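PDB 4OVY: haloacid dehalogenase domain protein hydrolase, which probably acts as a metal-dependent hydrolase, perhaps a phosphatase, of the haloacid dehalogenase superfamily and binds calcium in this crystal form. Local coordinates for residues R75-E78 and P79-A82; D113-E116 and N117-E121; K125-P129 and K130-P134; E145-A148 and F149-H153; F209-Q213 and A214-V218. All blocks are in the same frame, centred on the assembly; numbering follows the deposited sequence.

How the contacts relate
Each contact joins residues next to one another in sequence, so the five follow in series along the chain and none nests in or crosses another. Contact 1 closes the turn that leads from the loop after helix 55-67 into helix 80-84. Contact 2 lies within helix 112-125, joining successive turns, and contact 3 adjoins it in sequence, folding the loop that follows that helix into a hairpin-like turn. Contact 4 lies near the end of helix 141-152, about 44 Å from contact 1 between centres and on the other side of the chain's centre. Contact 5 carries strand 207-209 into helix 215-223 and comes closest to the calcium site.

Contact 1 of 5, residues R75-E78 and P79-A82; sequences RTEE and PFRA. With EDO (1,2-ethanediol), chain E.
Glu-78 and Arg-81 lie side by side and point the same way, with the planes of carboxylate and guanidinium 76° apart, so a single carboxylate oxygen comes to the guanidinium edge, and the two groups do not pair in one plane. Glu-78 OE2 turns its syn lone pair to Arg-81 NE at 2.7 Å, almost exactly in the guanidinium plane, and takes a weaker second bond from Arg-81 NH1 at 3.1 Å. Two bends bring the arginine there: with chi2 at -76° and chi3 at -46° the chain folds back beside the carboxylate. The other oxygen, Glu-78 OE1, accepts a weak bond from the backbone N of Ala-82 at 3.3 Å, in the first turn of helix 80-84. The methyl of Ala-82 sits over one face of the guanidinium, toward its rim. Glu-77 and Phe-80 also run side by side, and Glu-77 OE2 comes to the ring edge 3.7 Å from Phe-80 CE2. The backbone bond from Arg-81 N to Glu-77 O, 2.9 Å long, closes the turn round Pro-79, the N-cap residue, joined to Glu-78 by a cis peptide. Trp-74 stacks on the ring of Phe-80, and helix 95-106 packs against it through Leu-102 and Thr-106. At the far end Arg-75 NH2 binds O1 of an ethanediol, probably from the crystallisation liquor. Arg-81 NH2 also forms salt bridges with Asp-87 and Glu-85, so one guanidinium is shared by three carboxylates, which probably offsets part of their charge and limits its rotation at the helix start.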
# COMPACT_ATOMS: atom_id res chain seq x y z
N ARG A 75 -6.73 -12.64 -35.07
CA ARG A 75 -7.27 -12.00 -36.26
C ARG A 75 -8.77 -11.73 -36.12
O ARG A 75 -9.30 -10.89 -36.83
CB ARG A 75 -7.00 -12.83 -37.52
CG ARG A 75 -5.54 -12.93 -37.88
CD ARG A 75 -5.34 -13.34 -39.33
NE ARG A 75 -3.93 -13.37 -39.71
CZ ARG A 75 -3.10 -14.40 -39.52
NH1 ARG A 75 -3.52 -15.53 -38.97
NH2 ARG A 75 -1.83 -14.29 -39.91
N THR A 76 -9.45 -12.45 -35.22
CA THR A 76 -10.87 -12.24 -34.98
C THR A 76 -11.23 -11.87 -33.53
O THR A 76 -12.25 -11.23 -33.30
CB THR A 76 -11.72 -13.45 -35.45
OG1 THR A 76 -11.17 -14.67 -34.93
CG2 THR A 76 -11.74 -13.53 -36.96
N GLU A 77 -10.41 -12.25 -32.57
CA GLU A 77 -10.74 -12.05 -31.16
C GLU A 77 -10.46 -10.60 -30.75
O GLU A 77 -9.38 -10.08 -31.02
CB GLU A 77 -9.91 -13.00 -30.28
CG GLU A 77 -10.34 -13.05 -28.82
CD GLU A 77 -9.40 -13.87 -27.95
OE1 GLU A 77 -8.62 -14.68 -28.49
OE2 GLU A 77 -9.44 -13.72 -26.72
N GLU A 78 -11.44 -9.95 -30.13
CA GLU A 78 -11.25 -8.58 -29.61
C GLU A 78 -10.67 -8.67 -28.20
O GLU A 78 -10.93 -9.64 -27.48
CB GLU A 78 -12.57 -7.81 -29.57
CG GLU A 78 -13.22 -7.58 -30.93
CD GLU A 78 -12.38 -6.75 -31.88
OE1 GLU A 78 -11.39 -6.12 -31.45
OE2 GLU A 78 -12.71 -6.72 -33.09
N PRO A 79 -9.89 -7.66 -27.78
CA PRO A 79 -9.50 -6.44 -28.50
C PRO A 79 -8.25 -6.62 -29.38
O PRO A 79 -7.77 -5.65 -29.95
CB PRO A 79 -9.19 -5.47 -27.37
CG PRO A 79 -8.64 -6.35 -26.30
CD PRO A 79 -9.35 -7.67 -26.41
N PHE A 80 -7.76 -7.85 -29.50
CA PHE A 80 -6.52 -8.11 -30.23
C PHE A 80 -6.65 -7.76 -31.70
O PHE A 80 -5.72 -7.22 -32.29
CB PHE A 80 -6.10 -9.58 -30.06
CG PHE A 80 -6.00 -10.00 -28.62
CD1 PHE A 80 -4.87 -9.69 -27.88
CD2 PHE A 80 -7.06 -10.65 -28.00
CE1 PHE A 80 -4.79 -10.06 -26.55
CE2 PHE A 80 -6.98 -11.02 -26.67
CZ PHE A 80 -5.84 -10.73 -25.94
N ARG A 81 -7.82 -8.05 -32.28
CA ARG A 81 -8.13 -7.67 -33.66
C ARG A 81 -7.93 -6.16 -33.86
O ARG A 81 -7.22 -5.73 -34.78
CB ARG A 81 -9.57 -8.08 -34.00
CG ARG A 81 -9.98 -7.98 -35.46
CD ARG A 81 -10.25 -6.56 -35.94
NE ARG A 81 -11.09 -5.80 -35.01
CZ ARG A 81 -11.28 -4.48 -35.06
NH1 ARG A 81 -12.07 -3.91 -34.16
NH2 ARG A 81 -10.71 -3.73 -35.99
N ALA A 82 -8.54 -5.37 -32.98
CA ALA A 82 -8.39 -3.91 -33.03
C ALA A 82 -6.93 -3.48 -32.94
O ALA A 82 -6.49 -2.57 -33.65
CB ALA A 82 -9.20 -3.25 -31.92
C1 EDO E . 0.57 -15.72 -37.46
O1 EDO E . 0.30 -15.94 -38.85
C2 EDO E . -0.51 -16.40 -36.61
O2 EDO E . -0.50 -17.81 -36.87

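Contact 2 of 5, residues D113-E116 and N117-E121; sequences DEFE and NIVTE
Residues Asp-113 to Glu-121 are continuous helix, and four backbone bonds from residue i+4 to residue i cross the junction; the one from Val-119 N to Phe-115 O is 2.9 Å long and nearly straight at 170°. Glu-116 O is gripped twice, by Thr-120 N at 2.8 Å and by Thr-120 OG1 at 3.0 Å. The amide lies nearly in line with the C=O, whereas the hydroxyl stands above the carbonyl plane. Thr-120 can reach back because its OG1 lies beside its own N, anti to the carbonyl carbon (chi1 -64°), which satisfies the hydroxyl within the helix. One turn after Phe-115, Val-119 lays CG2 over one face of that ring in a CH-pi contact, 4.0 Å from the ring centroid and displaced toward the rim, nearest to Phe-115 CE2 at 3.6 Å. Phe-115 and Val-119 thus make a buried apolar strip on one side of the helix. That side faces the rest of the fold: Arg-203 makes a cation-pi contact with the Phe-115 ring, His-107 meets the same ring edge-to-face, and Val-119 touches Phe-59 of helix 55-67 and Phe-167 of helix 165-168.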
# COMPACT_ATOMS: atom_id res chain seq x y z
N ASP A 113 9.51 -9.86 -11.72
CA ASP A 113 10.79 -9.38 -12.23
C ASP A 113 10.89 -9.49 -13.75
O ASP A 113 11.46 -8.62 -14.41
CB ASP A 113 11.95 -10.12 -11.57
CG ASP A 113 12.18 -9.70 -10.12
OD1 ASP A 113 11.58 -8.70 -9.65
OD2 ASP A 113 12.98 -10.36 -9.45
N GLU A 114 10.34 -10.56 -14.32
CA GLU A 114 10.33 -10.73 -15.77
C GLU A 114 9.51 -9.62 -16.43
O GLU A 114 9.95 -9.01 -17.42
CB GLU A 114 9.83 -12.14 -16.14
CG GLU A 114 10.89 -13.20 -15.86
CD GLU A 114 10.40 -14.64 -15.86
OE1 GLU A 114 9.18 -14.92 -15.84
OE2 GLU A 114 11.28 -15.52 -15.86
N PHE A 115 8.35 -9.33 -15.86
CA PHE A 115 7.49 -8.27 -16.38
C PHE A 115 8.19 -6.90 -16.27
O PHE A 115 8.15 -6.11 -17.21
CB PHE A 115 6.15 -8.25 -15.65
CG PHE A 115 5.19 -7.25 -16.22
CD1 PHE A 115 4.57 -7.48 -17.44
CD2 PHE A 115 4.92 -6.06 -15.55
CE1 PHE A 115 3.69 -6.55 -17.98
CE2 PHE A 115 4.04 -5.13 -16.08
CZ PHE A 115 3.43 -5.38 -17.30
N GLU A 116 8.81 -6.63 -15.12
CA GLU A 116 9.56 -5.39 -14.92
C GLU A 116 10.62 -5.20 -15.99
O GLU A 116 10.74 -4.11 -16.56
CB GLU A 116 10.20 -5.35 -13.52
CG GLU A 116 11.07 -4.12 -13.29
CD GLU A 116 11.68 -4.04 -11.90
OE1 GLU A 116 12.51 -3.14 -11.68
OE2 GLU A 116 11.35 -4.86 -11.03
N ASN A 117 11.39 -6.25 -16.28
CA ASN A 117 12.42 -6.19 -17.33
C ASN A 117 11.84 -5.85 -18.71
O ASN A 117 12.43 -5.09 -19.46
CB ASN A 117 13.19 -7.51 -17.41
CG ASN A 117 14.09 -7.75 -16.21
OD1 ASN A 117 14.43 -6.81 -15.47
ND2 ASN A 117 14.49 -9.00 -16.00
N ILE A 118 10.68 -6.43 -19.02
CA ILE A 118 9.98 -6.14 -20.26
C ILE A 118 9.56 -4.67 -20.34
O ILE A 118 9.79 -4.01 -21.35
CB ILE A 118 8.77 -7.09 -20.43
CG1 ILE A 118 9.28 -8.48 -20.82
CG2 ILE A 118 7.80 -6.57 -21.50
CD1 ILE A 118 8.25 -9.59 -20.73
N VAL A 119 8.94 -4.17 -19.28
CA VAL A 119 8.55 -2.76 -19.21
C VAL A 119 9.76 -1.82 -19.33
O VAL A 119 9.72 -0.84 -20.07
CB VAL A 119 7.80 -2.45 -17.89
CG1 VAL A 119 7.63 -0.95 -17.70
CG2 VAL A 119 6.45 -3.14 -17.88
N THR A 120 10.82 -2.13 -18.60
CA THR A 120 12.02 -1.28 -18.58
C THR A 120 12.68 -1.19 -19.95
O THR A 120 13.08 -0.12 -20.39
CB THR A 120 13.02 -1.80 -17.53
OG1 THR A 120 12.42 -1.68 -16.24
CG2 THR A 120 14.33 -1.02 -17.57
N GLU A 121 12.79 -2.33 -20.63
CA GLU A 121 13.34 -2.35 -21.96
C GLU A 121 12.46 -1.61 -22.95
O GLU A 121 12.96 -0.85 -23.78
CB GLU A 121 13.60 -3.79 -22.40
CG GLU A 121 14.76 -4.43 -21.65
CD GLU A 121 16.07 -3.69 -21.88
OE1 GLU A 121 16.70 -3.91 -22.94
OE2 GLU A 121 16.46 -2.89 -20.99

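Contact 3 of 5, residues K125-P129 and K130-P134; sequences KARHP and KFHRP. With CIT (citric acid), chain C.
Residues 126-129 and 130-134 run 163° apart, so the chain doubles back, and His-128 N to Arg-133 O at 2.9 Å and His-132 N to His-128 O at 2.8 Å close the turn. The guanidinium of Arg-127 lies flat on the His-132 ring, centres 3.7 Å apart and planes at 15°, with Arg-127 NH2 over the middle of the ring. His-128 points CG away from its backbone N (chi1 -164°), which brings ND1 under the turn to accept Lys-130 N at 3.1 Å and, weakly, Phe-131 N. Phe-131 CD2 sits on one face of that imidazole and Pro-129 CD on the opposite face, while His-128 NE2 is hydrogen-bonded to the backbone O of Gln-51. A citrate, probably from the crystallisation liquor, takes Arg-127 NE on O4 at 2.8 Å and Arg-127 NH2 on O3 at 2.7 Å. His-132 NE2 and citrate O7 share a further hydrogen bond, and a water links Arg-127 NH1 to His-132 O. Because His-128 ND1 accepts from amides and NE2 faces a carbonyl, this ring is probably neutral, protonated on NE2, whereas Arg-127, with His-132 stacked on it, probably offers a positive surface that the citrate carboxylate occupies.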
# COMPACT_ATOMS: atom_id res chain seq x y z
N LYS A 125 13.30 2.05 -25.10
CA LYS A 125 13.44 1.92 -26.56
C LYS A 125 12.34 2.63 -27.35
O LYS A 125 12.59 3.12 -28.46
CB LYS A 125 13.47 0.45 -26.97
CG LYS A 125 14.71 -0.28 -26.50
CD LYS A 125 14.68 -1.74 -26.92
CE LYS A 125 15.91 -2.46 -26.39
NZ LYS A 125 16.08 -3.80 -27.02
N ALA A 126 11.13 2.67 -26.80
CA ALA A 126 10.00 3.28 -27.48
C ALA A 126 10.11 4.80 -27.42
O ALA A 126 10.78 5.35 -26.54
CB ALA A 126 8.69 2.83 -26.85
N ARG A 127 9.44 5.47 -28.34
CA ARG A 127 9.43 6.93 -28.33
C ARG A 127 8.09 7.49 -28.74
O ARG A 127 7.33 6.85 -29.48
CB ARG A 127 10.53 7.48 -29.24
CG ARG A 127 10.20 7.45 -30.72
CD ARG A 127 11.35 8.02 -31.51
NE ARG A 127 11.07 8.11 -32.94
CZ ARG A 127 11.87 8.70 -33.83
NH1 ARG A 127 13.02 9.25 -33.43
NH2 ARG A 127 11.54 8.73 -35.11
N HIS A 128 7.80 8.69 -28.26
CA HIS A 128 6.56 9.34 -28.58
C HIS A 128 6.57 9.68 -30.07
O HIS A 128 7.59 10.17 -30.59
CB HIS A 128 6.39 10.60 -27.72
CG HIS A 128 4.99 11.12 -27.71
ND1 HIS A 128 4.46 11.81 -28.78
CD2 HIS A 128 4.01 11.03 -26.79
CE1 HIS A 128 3.21 12.13 -28.51
NE2 HIS A 128 2.91 11.66 -27.31
N PRO A 129 5.46 9.39 -30.78
CA PRO A 129 5.42 9.61 -32.24
C PRO A 129 5.50 11.08 -32.66
O PRO A 129 5.92 11.38 -33.77
CB PRO A 129 4.07 9.02 -32.65
CG PRO A 129 3.25 9.04 -31.42
CD PRO A 129 4.20 8.82 -30.28
N LYS A 130 5.05 11.98 -31.79
CA LYS A 130 5.16 13.42 -31.99
C LYS A 130 6.50 13.99 -31.52
O LYS A 130 7.20 14.62 -32.29
CB LYS A 130 4.02 14.13 -31.26
CG LYS A 130 3.90 15.62 -31.53
CD LYS A 130 2.72 16.18 -30.75
CE LYS A 130 2.80 17.68 -30.58
NZ LYS A 130 2.33 18.40 -31.80
N PHE A 131 6.84 13.77 -30.25
CA PHE A 131 8.00 14.43 -29.65
C PHE A 131 9.32 13.71 -29.96
O PHE A 131 10.39 14.31 -29.82
CB PHE A 131 7.80 14.60 -28.13
CG PHE A 131 6.54 15.35 -27.79
CD1 PHE A 131 6.41 16.69 -28.10
CD2 PHE A 131 5.47 14.70 -27.18
CE1 PHE A 131 5.24 17.38 -27.81
CE2 PHE A 131 4.30 15.38 -26.88
CZ PHE A 131 4.18 16.73 -27.20
N HIS A 132 9.25 12.46 -30.41
CA HIS A 132 10.44 11.66 -30.73
C HIS A 132 11.48 11.62 -29.59
O HIS A 132 12.70 11.64 -29.81
CB HIS A 132 11.07 12.13 -32.06
CG HIS A 132 10.24 11.79 -33.26
ND1 HIS A 132 10.44 12.39 -34.49
CD2 HIS A 132 9.22 10.93 -33.42
CE1 HIS A 132 9.57 11.89 -35.36
NE2 HIS A 132 8.82 11.00 -34.74
N ARG A 133 10.95 11.54 -28.37
CA ARG A 133 11.73 11.37 -27.15
C ARG A 133 11.09 10.20 -26.41
O ARG A 133 9.93 9.85 -26.68
CB ARG A 133 11.64 12.61 -26.27
CG ARG A 133 12.16 13.89 -26.92
CD ARG A 133 11.76 15.11 -26.11
NE ARG A 133 12.47 15.21 -24.84
CZ ARG A 133 12.39 16.24 -23.99
NH1 ARG A 133 11.62 17.29 -24.27
NH2 ARG A 133 13.09 16.23 -22.86
N PRO A 134 11.82 9.59 -25.46
CA PRO A 134 11.21 8.57 -24.62
C PRO A 134 9.97 9.11 -23.91
O PRO A 134 9.92 10.30 -23.59
CB PRO A 134 12.29 8.24 -23.60
CG PRO A 134 13.56 8.66 -24.24
CD PRO A 134 13.22 9.84 -25.09
C1 CIT C . 4.06 8.60 -36.87
O1 CIT C . 3.36 8.41 -37.88
O2 CIT C . 4.11 9.70 -36.28
C2 CIT C . 4.87 7.44 -36.34
C3 CIT C . 6.35 7.81 -36.21
O7 CIT C . 6.49 8.94 -35.34
C4 CIT C . 7.11 6.62 -35.62
C5 CIT C . 8.45 7.06 -35.08
O3 CIT C . 9.40 7.20 -35.88
O4 CIT C . 8.58 7.26 -33.85
C6 CIT C . 6.94 8.17 -37.55
O5 CIT C . 6.63 7.51 -38.56
O6 CIT C . 7.74 9.14 -37.61
O HOH W 1 14.31 9.33 -30.67

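Contact 4 of 5, residues E145-A148 and F149-H153; sequences ELLA and FLRQH
Leu-147 O lies over one face of the Arg-151 guanidinium, 3.9 Å from the guanidinium plane and toward its rim, and Arg-151 NH2 passes 3.9 Å from Leu-147 CB. The Phe-149 ring has His-153 ND1 over one face, and the His-153 imidazole carries Phe-149 O at its edge, in plane, in a bond of 2.9 Å from ND1. A bend at chi3 (-67°) turns the arginine back along the helix toward Leu-147, and its NH2 bonds to Tyr-176 O and Thr-157 OG1 beyond. A leucine in place of Arg-151 would probably leave both of those oxygens without this donor and remove the flat group from beside Leu-147. On another side of the helix Leu-146 CD1 meets Leu-150 CD1 at 3.8 Å, the two side chains slanting across each other, while Leu-150 CG also lies against Leu-146 O. Four i+4 to i backbone bonds run beneath, among them Gln-152 N to Ala-148 O at 2.8 Å. Helix 141-152 packs on strand 38-41, where Phe-41 meets Leu-146, Leu-147 and Leu-150, and also against helix 11-24, whose Ile-16, Leu-17 and Val-20 cover Leu-146, Phe-149 and Leu-150.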
# COMPACT_ATOMS: atom_id res chain seq x y z
N GLU A 145 8.33 20.22 -10.61
CA GLU A 145 8.56 21.28 -9.64
C GLU A 145 7.57 21.20 -8.47
O GLU A 145 7.96 21.35 -7.31
CB GLU A 145 8.46 22.65 -10.31
CG GLU A 145 9.61 22.91 -11.27
CD GLU A 145 9.40 24.13 -12.14
OE1 GLU A 145 8.47 24.92 -11.87
OE2 GLU A 145 10.19 24.29 -13.10
N LEU A 146 6.30 20.94 -8.78
CA LEU A 146 5.28 20.83 -7.74
C LEU A 146 5.56 19.66 -6.81
O LEU A 146 5.48 19.80 -5.60
CB LEU A 146 3.89 20.70 -8.37
CG LEU A 146 2.72 20.49 -7.40
CD1 LEU A 146 2.65 21.62 -6.37
CD2 LEU A 146 1.43 20.42 -8.19
N LEU A 147 5.91 18.50 -7.38
CA LEU A 147 6.29 17.34 -6.57
C LEU A 147 7.45 17.65 -5.60
O LEU A 147 7.37 17.33 -4.41
CB LEU A 147 6.67 16.16 -7.47
CG LEU A 147 5.52 15.48 -8.20
CD1 LEU A 147 6.08 14.59 -9.30
CD2 LEU A 147 4.64 14.68 -7.25
N ALA A 148 8.50 18.29 -6.11
CA ALA A 148 9.66 18.65 -5.28
C ALA A 148 9.27 19.64 -4.17
O ALA A 148 9.70 19.50 -3.03
CB ALA A 148 10.77 19.24 -6.14
N PHE A 149 8.47 20.64 -4.54
CA PHE A 149 8.01 21.67 -3.62
C PHE A 149 7.24 21.04 -2.45
O PHE A 149 7.46 21.37 -1.29
CB PHE A 149 7.13 22.67 -4.37
CG PHE A 149 6.51 23.73 -3.50
CD1 PHE A 149 7.29 24.71 -2.91
CD2 PHE A 149 5.14 23.76 -3.29
CE1 PHE A 149 6.72 25.70 -2.12
CE2 PHE A 149 4.56 24.75 -2.50
CZ PHE A 149 5.35 25.72 -1.91
N LEU A 150 6.32 20.14 -2.78
CA LEU A 150 5.53 19.45 -1.76
C LEU A 150 6.41 18.59 -0.85
O LEU A 150 6.26 18.60 0.37
CB LEU A 150 4.43 18.62 -2.41
CG LEU A 150 3.36 19.46 -3.12
CD1 LEU A 150 2.50 18.61 -4.03
CD2 LEU A 150 2.49 20.21 -2.11
N ARG A 151 7.34 17.84 -1.45
CA ARG A 151 8.25 17.01 -0.65
C ARG A 151 9.16 17.86 0.25
O ARG A 151 9.45 17.48 1.37
CB ARG A 151 9.03 16.04 -1.53
CG ARG A 151 8.14 14.94 -2.10
CD ARG A 151 8.94 13.81 -2.73
NE ARG A 151 9.66 14.24 -3.92
CZ ARG A 151 9.32 13.97 -5.19
NH1 ARG A 151 10.07 14.43 -6.17
NH2 ARG A 151 8.25 13.24 -5.50
N GLN A 152 9.58 19.02 -0.24
CA GLN A 152 10.35 19.97 0.59
C GLN A 152 9.57 20.43 1.82
O GLN A 152 10.17 20.75 2.84
CB GLN A 152 10.79 21.18 -0.24
CG GLN A 152 11.91 20.88 -1.22
CD GLN A 152 12.07 21.94 -2.30
OE1 GLN A 152 11.53 23.05 -2.19
NE2 GLN A 152 12.81 21.61 -3.35
N HIS A 153 8.24 20.43 1.73
CA HIS A 153 7.38 20.78 2.85
C HIS A 153 6.80 19.56 3.56
O HIS A 153 5.78 19.66 4.25
CB HIS A 153 6.28 21.74 2.36
CG HIS A 153 6.81 23.09 2.00
ND1 HIS A 153 7.45 23.34 0.81
CD2 HIS A 153 6.83 24.25 2.70
CE1 HIS A 153 7.83 24.60 0.78
NE2 HIS A 153 7.46 25.18 1.91

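Contact 5 of 5, residues F209-Q213 and A214-V218; sequences FIDDQ and AGKPV. With EDO (1,2-ethanediol), chain H.
Gly-215 packs tightly inside the turn, close to the backbone O of Ile-210 and Asp-212. The type II' turn is closed by Gly-215 N to Asp-212 O at 2.8 Å, and Lys-216 N bonds to Gln-213 O at 3.0 Å, both donors above the carbonyl planes. Phe-209 brings its ring edge to Gly-215 O, CZ at 3.4 Å, and Val-218 CG1 comes to 4.0 Å from CE1. Asp-211 OD1 lies 3.6 Å from Lys-216 CA, buried and without a partner in the model. The extended Lys-216 runs past the turn, CE 3.4 Å from Asp-211 O, to salt bridges of NZ with Asp-42 and Asp-238 and a bond to Val-160 O. The looser side is that of exposed Gln-213. Asp-212 OD2 takes a weak bond from an ethanediol, probably from the crystallisation liquor, that also bonds Asp-44, while Asp-212 OD1 stays 4.4 Å from Lys-216 NZ, beyond a salt bridge. A methionine replacing Lys-216 would probably leave Asp-42 and Asp-238 without their shared positive partner beside the calcium site. Asp-42 binds calcium with Asp-44 and Asn-234, and the lysine, consistent with the conserved one of haloacid dehalogenases, probably offsets some negative charge there.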
# COMPACT_ATOMS: atom_id res chain seq x y z
N PHE A 209 -7.41 -5.61 -8.98
CA PHE A 209 -8.01 -4.32 -8.69
C PHE A 209 -7.91 -3.36 -9.86
O PHE A 209 -6.89 -3.31 -10.53
CB PHE A 209 -7.35 -3.72 -7.45
CG PHE A 209 -8.03 -2.49 -6.93
CD1 PHE A 209 -9.24 -2.60 -6.24
CD2 PHE A 209 -7.47 -1.23 -7.12
CE1 PHE A 209 -9.87 -1.46 -5.76
CE2 PHE A 209 -8.11 -0.10 -6.64
CZ PHE A 209 -9.31 -0.22 -5.96
N ILE A 210 -8.99 -2.60 -10.09
CA ILE A 210 -9.05 -1.55 -11.08
C ILE A 210 -9.18 -0.21 -10.35
O ILE A 210 -10.20 0.07 -9.71
CB ILE A 210 -10.24 -1.74 -12.05
CG1 ILE A 210 -10.15 -3.10 -12.76
CG2 ILE A 210 -10.31 -0.61 -13.07
CD1 ILE A 210 -8.84 -3.36 -13.49
N ASP A 211 -8.14 0.61 -10.46
CA ASP A 211 -8.00 1.83 -9.67
C ASP A 211 -8.44 3.07 -10.46
O ASP A 211 -7.63 3.97 -10.73
CB ASP A 211 -6.53 1.97 -9.25
CG ASP A 211 -6.29 3.14 -8.32
OD1 ASP A 211 -7.05 3.27 -7.33
OD2 ASP A 211 -5.34 3.92 -8.57
N ASP A 212 -9.72 3.12 -10.82
CA ASP A 212 -10.26 4.26 -11.56
C ASP A 212 -11.66 4.61 -11.08
O ASP A 212 -12.35 3.77 -10.49
CB ASP A 212 -10.26 3.96 -13.06
CG ASP A 212 -10.29 5.23 -13.93
OD1 ASP A 212 -10.05 6.35 -13.42
OD2 ASP A 212 -10.55 5.10 -15.14
N GLN A 213 -12.05 5.86 -11.33
CA GLN A 213 -13.37 6.37 -10.96
C GLN A 213 -13.60 6.16 -9.45
O GLN A 213 -12.75 6.55 -8.65
CB GLN A 213 -14.47 5.73 -11.83
CG GLN A 213 -14.20 5.82 -13.32
CD GLN A 213 -15.18 5.00 -14.12
OE1 GLN A 213 -16.38 5.28 -14.14
NE2 GLN A 213 -14.68 3.97 -14.79
N ALA A 214 -14.70 5.53 -9.05
CA ALA A 214 -14.97 5.32 -7.63
C ALA A 214 -14.01 4.31 -6.99
O ALA A 214 -14.00 4.17 -5.76
CB ALA A 214 -16.42 4.91 -7.40
N GLY A 215 -13.22 3.61 -7.80
CA GLY A 215 -12.15 2.79 -7.30
C GLY A 215 -11.02 3.59 -6.65
O GLY A 215 -10.33 3.05 -5.79
N LYS A 216 -10.83 4.85 -7.04
CA LYS A 216 -9.67 5.60 -6.52
C LYS A 216 -9.74 5.87 -5.02
O LYS A 216 -8.76 5.62 -4.31
CB LYS A 216 -9.40 6.88 -7.34
CG LYS A 216 -8.89 6.57 -8.75
CD LYS A 216 -8.22 7.76 -9.43
CE LYS A 216 -7.69 7.35 -10.80
NZ LYS A 216 -6.77 8.37 -11.38
N PRO A 217 -10.90 6.33 -4.50
CA PRO A 217 -10.98 6.46 -3.04
C PRO A 217 -10.82 5.13 -2.30
O PRO A 217 -10.28 5.10 -1.20
CB PRO A 217 -12.37 7.07 -2.82
CG PRO A 217 -12.70 7.75 -4.10
CD PRO A 217 -12.05 6.94 -5.18
N VAL A 218 -11.27 4.04 -2.92
CA VAL A 218 -11.09 2.72 -2.33
C VAL A 218 -9.60 2.34 -2.30
O VAL A 218 -9.09 1.87 -1.28
CB VAL A 218 -11.91 1.65 -3.09
CG1 VAL A 218 -11.57 0.26 -2.59
CG2 VAL A 218 -13.40 1.92 -2.93
C1 EDO H . -5.27 4.86 -17.72
O1 EDO H . -5.00 6.14 -17.11
C2 EDO H . -6.78 4.61 -17.75
O2 EDO H . -7.37 5.02 -16.51